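PDB 6NWZ: carbohydrate deacetylase Agd3 from Neosartorya fumigata, which probably removes acetyl groups from the N-acetylated sugars of the fungal exopolysaccharide galactosaminogalactan, a step required for biofilm formation by this mould. Local coordinates for residues 115-120 and 231-236; 146-151 and 182-187. All blocks are in the same frame, centred on the assembly; numbering follows the deposited sequence.

Contact 1. Residues 115-120 and 231-236; sequences RMVQFD and HAWITW
The backbone O of Trp-236 receives NH1 of Arg-115 at 2.7 Å, with an N-H...O angle of 152°. The oxygen lies in the guanidinium plane, whereas NH1 is tilted out of the carbonyl plane of Trp-236. One extended side chain makes this bond and also roofs the indole: CB and CG of Arg-115 pass over the outer benzo carbons, CD sits 3.5 Å from the centroid of the six-membered ring, and CZ lies 3.8 Å from that of the five-membered ring. The guanidinium is stacked flat there, its plane 11° from the indole's, a cation-pi contact that suits arginine, since its NE can at the same time form a salt bridge with Glu-210. Trp-236 reaches beneath it because its CG stands anti to the backbone N (chi1 180°). The indole edge then meets Met-116 O, 3.4 Å from CZ3, and CG2 of Val-117. The other valine branch, CG1, packs against CB of Trp-233 at 3.6 Å, and such a short, beta-branched residue fits between two indoles. Met-212 and Val-78 of the flanking strands continue this apolar layer. The 231-236 part of helix 224-237 thus runs nearly antiparallel to strand 115-119 in the CBM87 region, with Arg-115 as second shell to the zinc-binding Glu-210.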
loop_
_atom_site.group_PDB
_atom_site.type_symbol
_atom_site.label_atom_id
_atom_site.label_comp_id
_atom_site.label_asym_id
_atom_site.label_seq_id
_atom_site.Cartn_x
_atom_site.Cartn_y
_atom_site.Cartn_z
ATOM N N ARG A 115 4.997 -13.889 24.066
ATOM C CA ARG A 115 5.718 -14.600 23.024
ATOM C C ARG A 115 6.895 -13.774 22.515
ATOM O O ARG A 115 6.955 -12.554 22.690
ATOM C CB ARG A 115 4.774 -14.947 21.871
ATOM C CG ARG A 115 3.730 -15.990 22.241
ATOM C CD ARG A 115 2.691 -16.163 21.148
ATOM N NE ARG A 115 1.836 -17.321 21.391
ATOM C CZ ARG A 115 0.853 -17.706 20.584
ATOM N NH1 ARG A 115 0.591 -17.022 19.479
ATOM N NH2 ARG A 115 0.133 -18.776 20.881
ATOM N N MET A 116 7.843 -14.465 21.883
ATOM C CA MET A 116 9.029 -13.844 21.309
ATOM C C MET A 116 9.228 -14.327 19.879
ATOM O O MET A 116 9.021 -15.506 19.576
ATOM C CB MET A 116 10.283 -14.153 22.136
ATOM C CG MET A 116 11.581 -13.708 21.487
ATOM S SD MET A 116 13.031 -14.074 22.490
ATOM C CE MET A 116 12.747 -13.003 23.897
ATOM N N VAL A 117 9.632 -13.410 19.005
ATOM C CA VAL A 117 9.930 -13.712 17.613
ATOM C C VAL A 117 11.397 -13.396 17.360
ATOM O O VAL A 117 11.885 -12.332 17.758
ATOM C CB VAL A 117 9.025 -12.917 16.655
ATOM C CG1 VAL A 117 9.506 -13.064 15.219
ATOM C CG2 VAL A 117 7.581 -13.377 16.792
ATOM N N GLN A 118 12.099 -14.321 16.709
ATOM C CA GLN A 118 13.488 -14.117 16.313
ATOM C C GLN A 118 13.634 -14.454 14.838
ATOM O O GLN A 118 13.282 -15.559 14.414
ATOM C CB GLN A 118 14.437 -14.976 17.147
ATOM C CG GLN A 118 14.388 -14.686 18.626
ATOM C CD GLN A 118 15.721 -14.927 19.292
ATOM O OE1 GLN A 118 16.766 -14.525 18.777
ATOM N NE2 GLN A 118 15.696 -15.589 20.440
ATOM N N PHE A 119 14.151 -13.509 14.059
ATOM C CA PHE A 119 14.413 -13.744 12.651
ATOM C C PHE A 119 15.846 -13.348 12.326
ATOM O O PHE A 119 16.481 -12.575 13.049
ATOM C CB PHE A 119 13.414 -13.001 11.738
ATOM C CG PHE A 119 13.438 -11.495 11.866
ATOM C CD1 PHE A 119 14.410 -10.736 11.222
ATOM C CD2 PHE A 119 12.453 -10.835 12.585
ATOM C CE1 PHE A 119 14.418 -9.349 11.326
ATOM C CE2 PHE A 119 12.452 -9.449 12.691
ATOM C CZ PHE A 119 13.437 -8.705 12.060
ATOM N N ASP A 120 16.342 -13.899 11.216
ATOM C CA ASP A 120 17.736 -13.744 10.800
ATOM C C ASP A 120 18.681 -14.369 11.824
ATOM O O ASP A 120 19.724 -13.809 12.163
ATOM C CB ASP A 120 18.083 -12.274 10.545
ATOM C CG ASP A 120 19.379 -12.103 9.778
ATOM O OD1 ASP A 120 19.855 -13.093 9.181
ATOM O OD2 ASP A 120 19.927 -10.981 9.782
ATOM N N HIS A 231 3.681 -11.205 8.123
ATOM C CA HIS A 231 2.318 -11.363 8.613
ATOM C C HIS A 231 2.151 -12.622 9.452
ATOM O O HIS A 231 1.205 -12.710 10.244
ATOM C CB HIS A 231 1.346 -11.365 7.435
ATOM C CG HIS A 231 1.400 -10.113 6.620
ATOM N ND1 HIS A 231 0.892 -8.913 7.071
ATOM C CD2 HIS A 231 1.914 -9.866 5.392
ATOM C CE1 HIS A 231 1.084 -7.984 6.151
ATOM N NE2 HIS A 231 1.702 -8.536 5.122
ATOM N N ALA A 232 3.050 -13.593 9.308
ATOM C CA ALA A 232 2.988 -14.774 10.157
ATOM C C ALA A 232 3.418 -14.447 11.582
ATOM O O ALA A 232 2.692 -14.735 12.540
ATOM C CB ALA A 232 3.849 -15.889 9.565
ATOM N N TRP A 233 4.591 -13.825 11.748
ATOM C CA TRP A 233 5.087 -13.607 13.103
ATOM C C TRP A 233 4.359 -12.470 13.808
ATOM O O TRP A 233 4.253 -12.489 15.038
ATOM C CB TRP A 233 6.608 -13.377 13.104
ATOM C CG TRP A 233 7.127 -12.097 12.490
ATOM C CD1 TRP A 233 7.699 -11.959 11.259
ATOM C CD2 TRP A 233 7.169 -10.795 13.099
ATOM N NE1 TRP A 233 8.075 -10.652 11.054
ATOM C CE2 TRP A 233 7.761 -9.917 12.167
ATOM C CE3 TRP A 233 6.753 -10.284 14.334
ATOM C CZ2 TRP A 233 7.946 -8.559 12.430
ATOM C CZ3 TRP A 233 6.936 -8.932 14.592
ATOM C CH2 TRP A 233 7.528 -8.087 13.644
ATOM N N ILE A 234 3.832 -11.496 13.065
ATOM C CA ILE A 234 3.042 -10.438 13.693
ATOM C C ILE A 234 1.736 -11.002 14.239
ATOM O O ILE A 234 1.357 -10.736 15.386
ATOM C CB ILE A 234 2.789 -9.288 12.705
ATOM C CG1 ILE A 234 4.100 -8.577 12.367
ATOM C CG2 ILE A 234 1.772 -8.309 13.283
ATOM C CD1 ILE A 234 3.945 -7.469 11.357
ATOM N N THR A 235 1.023 -11.787 13.423
ATOM C CA THR A 235 -0.236 -12.373 13.872
ATOM C C THR A 235 -0.013 -13.337 15.031
ATOM O O THR A 235 -0.817 -13.391 15.969
ATOM C CB THR A 235 -0.932 -13.097 12.719
ATOM O OG1 THR A 235 -1.026 -12.230 11.582
ATOM C CG2 THR A 235 -2.327 -13.526 13.134
ATOM N N TRP A 236 1.071 -14.112 14.977
ATOM C CA TRP A 236 1.360 -15.051 16.057
ATOM C C TRP A 236 1.795 -14.321 17.321
ATOM O O TRP A 236 1.379 -14.684 18.428
ATOM C CB TRP A 236 2.434 -16.043 15.611
ATOM C CG TRP A 236 2.804 -17.045 16.662
ATOM C CD1 TRP A 236 2.157 -18.212 16.943
ATOM C CD2 TRP A 236 3.912 -16.973 17.571
ATOM N NE1 TRP A 236 2.789 -18.870 17.970
ATOM C CE2 TRP A 236 3.869 -18.130 18.375
ATOM C CE3 TRP A 236 4.933 -16.041 17.785
ATOM C CZ2 TRP A 236 4.805 -18.381 19.376
ATOM C CZ3 TRP A 236 5.864 -16.295 18.780
ATOM C CH2 TRP A 236 5.792 -17.454 19.562
#

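Contact 2. Residues 146-151 and 182-187; sequences SFTDTS and TKEIAQ
Ile-185 O is approached by two successive amides: Thr-148 N at 2.8 Å, from above the carbonyl plane, and Asp-149 N in a weak bond of 3.3 Å. Before this point the strands pair regularly, Ser-146 and Gln-187 exchanging both backbone bonds, and a water also donates to Gln-187 O. Beyond it the side chain of Asp-149 takes over. Its CG is anti to the backbone N (chi1 -175°), which carries the carboxylate across to Lys-183. Asp-149 OD2 forms a salt bridge with Lys-183 NZ at 2.9 Å, met from above the carboxylate plane, and accepts a water that also donates to Glu-184 O. Asp-149 OD1 closes an Asx turn with Ser-151 N and accepts Ser-151 OG on its syn side, 2.7 Å away. Aspartate suits this place because its two oxygens can serve the turn and the lysine at once; the long lysine chain, bent at chi3, also forms a salt bridge with Asp-152. Glu-184 OE2 is met by Gln-187 NE2 at 2.7 Å, while OE1 bonds to Thr-199. On the face carrying Phe-147 and Ala-186, CD1 of the Phe-147 ring lies 4.1 Å from the alanine CB. Phe-147 also packs against Leu-229 of helix 224-237, and strand 198-206 pairs along the other edge of 182-188.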
loop_
_atom_site.group_PDB
_atom_site.type_symbol
_atom_site.label_atom_id
_atom_site.label_comp_id
_atom_site.label_asym_id
_atom_site.label_seq_id
_atom_site.Cartn_x
_atom_site.Cartn_y
_atom_site.Cartn_z
ATOM N N SER A 146 8.000 -21.866 1.504
ATOM C CA SER A 146 6.553 -21.902 1.662
ATOM C C SER A 146 6.202 -22.281 3.091
ATOM O O SER A 146 6.923 -23.045 3.738
ATOM C CB SER A 146 5.911 -22.898 0.699
ATOM O OG SER A 146 6.199 -24.217 1.119
ATOM N N PHE A 147 5.080 -21.745 3.570
ATOM C CA PHE A 147 4.530 -22.172 4.849
ATOM C C PHE A 147 3.905 -23.551 4.712
ATOM O O PHE A 147 3.113 -23.796 3.796
ATOM C CB PHE A 147 3.486 -21.175 5.353
ATOM C CG PHE A 147 4.075 -19.916 5.915
ATOM C CD1 PHE A 147 4.778 -19.941 7.109
ATOM C CD2 PHE A 147 3.929 -18.712 5.252
ATOM C CE1 PHE A 147 5.328 -18.786 7.626
ATOM C CE2 PHE A 147 4.474 -17.555 5.763
ATOM C CZ PHE A 147 5.176 -17.592 6.950
ATOM N N THR A 148 4.263 -24.458 5.620
ATOM C CA THR A 148 3.697 -25.795 5.626
ATOM C C THR A 148 2.652 -25.991 6.714
ATOM O O THR A 148 1.919 -26.985 6.678
ATOM C CB THR A 148 4.804 -26.837 5.788
ATOM O OG1 THR A 148 5.543 -26.569 6.984
ATOM C CG2 THR A 148 5.739 -26.782 4.597
ATOM N N ASP A 149 2.558 -25.068 7.666
ATOM C CA ASP A 149 1.575 -25.171 8.738
ATOM C C ASP A 149 1.287 -23.759 9.232
ATOM O O ASP A 149 2.169 -23.106 9.800
ATOM C CB ASP A 149 2.086 -26.070 9.863
ATOM C CG ASP A 149 1.050 -26.302 10.953
ATOM O OD1 ASP A 149 -0.104 -25.843 10.812
ATOM O OD2 ASP A 149 1.398 -26.950 11.962
ATOM N N THR A 150 0.064 -23.289 8.999
ATOM C CA THR A 150 -0.379 -21.975 9.441
ATOM C C THR A 150 -1.388 -22.058 10.577
ATOM O O THR A 150 -2.038 -21.054 10.888
ATOM C CB THR A 150 -0.975 -21.194 8.268
ATOM O OG1 THR A 150 -2.109 -21.899 7.744
ATOM C CG2 THR A 150 0.055 -21.030 7.172
ATOM N N SER A 151 -1.528 -23.227 11.208
ATOM C CA SER A 151 -2.542 -23.426 12.239
ATOM C C SER A 151 -2.249 -22.665 13.526
ATOM O O SER A 151 -3.148 -22.541 14.363
ATOM C CB SER A 151 -2.682 -24.914 12.550
ATOM O OG SER A 151 -1.476 -25.427 13.089
ATOM N N THR A 182 9.662 -28.475 19.382
ATOM C CA THR A 182 9.851 -27.632 18.211
ATOM C C THR A 182 9.084 -28.225 17.039
ATOM O O THR A 182 9.265 -29.401 16.710
ATOM C CB THR A 182 11.341 -27.510 17.857
ATOM O OG1 THR A 182 12.063 -26.966 18.971
ATOM C CG2 THR A 182 11.535 -26.619 16.641
ATOM N N LYS A 183 8.233 -27.411 16.416
ATOM C CA LYS A 183 7.501 -27.786 15.215
ATOM C C LYS A 183 7.942 -26.910 14.050
ATOM O O LYS A 183 8.446 -25.800 14.236
ATOM C CB LYS A 183 5.985 -27.648 15.408
ATOM C CG LYS A 183 5.516 -26.209 15.519
ATOM C CD LYS A 183 4.029 -26.129 15.783
ATOM C CE LYS A 183 3.227 -26.584 14.583
ATOM N NZ LYS A 183 1.773 -26.381 14.822
ATOM N N GLU A 184 7.736 -27.420 12.839
ATOM C CA GLU A 184 8.088 -26.713 11.615
ATOM C C GLU A 184 6.855 -26.018 11.047
ATOM O O GLU A 184 5.786 -26.629 10.947
ATOM C CB GLU A 184 8.676 -27.683 10.589
ATOM C CG GLU A 184 8.654 -27.167 9.160
ATOM C CD GLU A 184 9.282 -28.133 8.170
ATOM O OE1 GLU A 184 10.479 -28.467 8.323
ATOM O OE2 GLU A 184 8.575 -28.557 7.233
ATOM N N ILE A 185 7.003 -24.743 10.690
ATOM C CA ILE A 185 5.927 -23.994 10.050
ATOM C C ILE A 185 6.268 -23.561 8.631
ATOM O O ILE A 185 5.348 -23.228 7.865
ATOM C CB ILE A 185 5.512 -22.764 10.889
ATOM C CG1 ILE A 185 6.633 -21.726 10.909
ATOM C CG2 ILE A 185 5.142 -23.165 12.307
ATOM C CD1 ILE A 185 6.214 -20.392 11.484
ATOM N N ALA A 186 7.545 -23.536 8.247
ATOM C CA ALA A 186 7.954 -23.181 6.897
ATOM C C ALA A 186 9.063 -24.122 6.451
ATOM O O ALA A 186 9.772 -24.714 7.269
ATOM C CB ALA A 186 8.426 -21.724 6.805
ATOM N N GLN A 187 9.223 -24.238 5.137
ATOM C CA GLN A 187 10.086 -25.268 4.580
ATOM C C GLN A 187 10.763 -24.752 3.318
ATOM O O GLN A 187 10.114 -24.133 2.470
ATOM C CB GLN A 187 9.267 -26.531 4.286
ATOM C CG GLN A 187 10.036 -27.693 3.716
ATOM C CD GLN A 187 9.192 -28.949 3.640
ATOM O OE1 GLN A 187 8.787 -29.376 2.559
ATOM N NE2 GLN A 187 8.922 -29.547 4.791
HETATM O O HOH W 1 8.317 -25.219 0.482
HETATM O O HOH W 2 3.895 -28.326 11.711
#

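In the fold
Helix 224-237 is common to both contacts: the side of it bearing Trp-233 and Trp-236 packs on strand 115-119 in contact 1, and CB of Ala-232 touches CZ of Phe-147 from contact 2 at 3.4 Å. The centres are about 13 Å apart, and strands 198-206 and 209-214 connect 182-188 to 115-119 by successive pairing. Contact 1 is largely buried, a helix-on-strand interface of aromatic and aliphatic groups with one arginine at its end near a zinc ion. Contact 2 is partly exposed and joins strand to strand, so backbone bonds, a salt bridge and a water bridge do much of the joining, with Phe-147 packing on the helix.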